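Local coordinates for phenol hydroxylase component phN (Pseudomonas stutzeri, PDB 3U52), which carries a diiron centre and probably serves as the hydroxylase component that adds oxygen to phenol, at residues A[168-173]-A[340-345]. Residues are numbered along the deposited sequence; the frame is centred on the assembly and turned at random.
Sequences RVWYLS and YQYCQA. With XE (xenon), chain R.
W170 reaches across to Y342 and A345 and illustrates how one large indole can join, by both polar and apolar contact, two segments whose touching residues are all buried. Its NE1 donates a hydrogen bond to A345 O at 2.8 Å. The oxygen lies close to the plane of the indole, while the donor sits well above the carbonyl plane, and the N-H...O angle of 135° makes the bond distinctly bent. Next to it, W170 CZ2 packs on Y342 CB at 3.8 Å, and the Y342 ring turns an edge toward the indole face in a T-shaped pair with planes at 71°. The tight side thus runs along NE1 and the benzene rim; the sparse side is at V169, whose CG1 comes only to 4.3 Å from A345 O, and no side faces solvent. Xenon lodges between the two rings, over the indole centre, 3.7 Å from W170 CD2, and toward the rim of the Y342 ring. W170 CG lies between its own backbone N and carbonyl carbon (chi1 68°), which turns the opposite indole face back onto Y171 CB. With an alanine here, A345 O is likely to lose this donor, and the pocket one of its two aromatic faces. Y342 OH bonds T394 O, tying down the far end of its ring. W170, Y342 and P396 line one of this chain's xenon pockets, between the loop preceding helix 173-184 and segment 340-345.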
# COMPACT_ATOMS: atom_id res chain seq x y z
N ARG A 168 12.80 -22.74 24.58
CA ARG A 168 12.53 -24.02 25.24
C ARG A 168 12.63 -25.22 24.34
O ARG A 168 13.25 -26.21 24.72
CB ARG A 168 11.16 -24.02 25.94
CG ARG A 168 11.05 -22.96 27.04
CD ARG A 168 9.66 -22.80 27.60
NE ARG A 168 9.64 -21.79 28.67
CZ ARG A 168 9.82 -20.47 28.50
NH1 ARG A 168 10.01 -19.92 27.30
NH2 ARG A 168 9.81 -19.67 29.56
N VAL A 169 11.99 -25.15 23.18
CA VAL A 169 11.84 -26.30 22.30
C VAL A 169 13.15 -26.86 21.77
O VAL A 169 14.02 -26.12 21.33
CB VAL A 169 10.88 -26.00 21.10
CG1 VAL A 169 10.82 -27.17 20.16
CG2 VAL A 169 9.47 -25.68 21.59
N TRP A 170 13.25 -28.18 21.78
CA TRP A 170 14.48 -28.87 21.45
C TRP A 170 15.16 -28.33 20.20
O TRP A 170 16.30 -27.86 20.29
CB TRP A 170 14.28 -30.43 21.45
CG TRP A 170 13.39 -30.94 20.34
CD1 TRP A 170 12.01 -30.99 20.32
CD2 TRP A 170 13.84 -31.49 19.08
NE1 TRP A 170 11.56 -31.49 19.10
CE2 TRP A 170 12.66 -31.81 18.32
CE3 TRP A 170 15.10 -31.70 18.49
CZ2 TRP A 170 12.74 -32.36 17.01
CZ3 TRP A 170 15.17 -32.26 17.17
CH2 TRP A 170 14.00 -32.60 16.46
N TYR A 171 14.48 -28.32 19.05
CA TYR A 171 15.16 -28.01 17.78
C TYR A 171 15.48 -26.49 17.61
O TYR A 171 16.37 -26.09 16.86
CB TYR A 171 14.31 -28.57 16.61
CG TYR A 171 13.10 -27.71 16.25
CD1 TYR A 171 13.25 -26.68 15.32
CD2 TYR A 171 11.85 -27.91 16.82
CE1 TYR A 171 12.21 -25.87 14.99
CE2 TYR A 171 10.78 -27.09 16.49
CZ TYR A 171 10.99 -26.05 15.55
OH TYR A 171 10.03 -25.15 15.14
N LEU A 172 14.73 -25.64 18.31
CA LEU A 172 15.00 -24.19 18.34
C LEU A 172 16.21 -23.81 19.19
O LEU A 172 16.68 -22.67 19.10
CB LEU A 172 13.73 -23.44 18.86
CG LEU A 172 12.53 -23.70 17.92
CD1 LEU A 172 11.23 -23.15 18.51
CD2 LEU A 172 12.83 -23.04 16.57
N SER A 173 16.74 -24.72 19.99
CA SER A 173 18.06 -24.44 20.60
C SER A 173 19.22 -24.32 19.57
O SER A 173 20.26 -23.74 19.90
CB SER A 173 18.42 -25.45 21.70
OG SER A 173 19.00 -26.65 21.09
N TYR A 340 10.54 -35.83 10.75
CA TYR A 340 9.39 -36.76 10.57
C TYR A 340 9.15 -37.64 11.84
O TYR A 340 8.03 -37.71 12.36
CB TYR A 340 9.63 -37.64 9.32
CG TYR A 340 8.53 -38.59 8.99
CD1 TYR A 340 8.46 -39.85 9.58
CD2 TYR A 340 7.54 -38.23 8.10
CE1 TYR A 340 7.43 -40.74 9.29
CE2 TYR A 340 6.50 -39.13 7.78
CZ TYR A 340 6.45 -40.37 8.40
OH TYR A 340 5.43 -41.21 8.07
N GLN A 341 10.21 -38.29 12.36
CA GLN A 341 10.06 -39.23 13.48
C GLN A 341 9.93 -38.55 14.82
O GLN A 341 9.48 -39.16 15.79
CB GLN A 341 11.24 -40.21 13.50
CG GLN A 341 12.58 -39.59 13.92
CD GLN A 341 13.74 -40.48 13.58
OE1 GLN A 341 14.11 -40.61 12.41
NE2 GLN A 341 14.28 -41.14 14.57
N TYR A 342 10.30 -37.29 14.89
CA TYR A 342 10.21 -36.54 16.13
C TYR A 342 9.12 -35.44 16.12
O TYR A 342 9.01 -34.64 17.08
CB TYR A 342 11.58 -35.97 16.44
CG TYR A 342 12.59 -36.98 17.00
CD1 TYR A 342 13.91 -36.94 16.58
CD2 TYR A 342 12.22 -37.88 18.00
CE1 TYR A 342 14.85 -37.81 17.09
CE2 TYR A 342 13.18 -38.80 18.52
CZ TYR A 342 14.48 -38.73 18.07
OH TYR A 342 15.47 -39.51 18.57
N CYS A 343 8.28 -35.39 15.09
CA CYS A 343 7.29 -34.29 15.05
C CYS A 343 6.12 -34.40 16.00
O CYS A 343 5.27 -33.51 16.01
CB CYS A 343 6.75 -33.96 13.64
SG CYS A 343 5.65 -35.19 12.99
N GLN A 344 6.06 -35.45 16.81
CA GLN A 344 5.16 -35.45 17.99
C GLN A 344 5.60 -34.34 18.98
O GLN A 344 4.85 -33.94 19.88
CB GLN A 344 5.05 -36.85 18.67
CG GLN A 344 6.21 -37.29 19.61
CD GLN A 344 7.33 -37.97 18.86
OE1 GLN A 344 8.01 -38.86 19.38
NE2 GLN A 344 7.51 -37.59 17.63
N ALA A 345 6.83 -33.85 18.80
CA ALA A 345 7.41 -32.90 19.73
C ALA A 345 7.88 -31.60 19.07
O ALA A 345 8.80 -30.97 19.58
CB ALA A 345 8.57 -33.53 20.46
XE XE R . 13.21 -34.92 20.24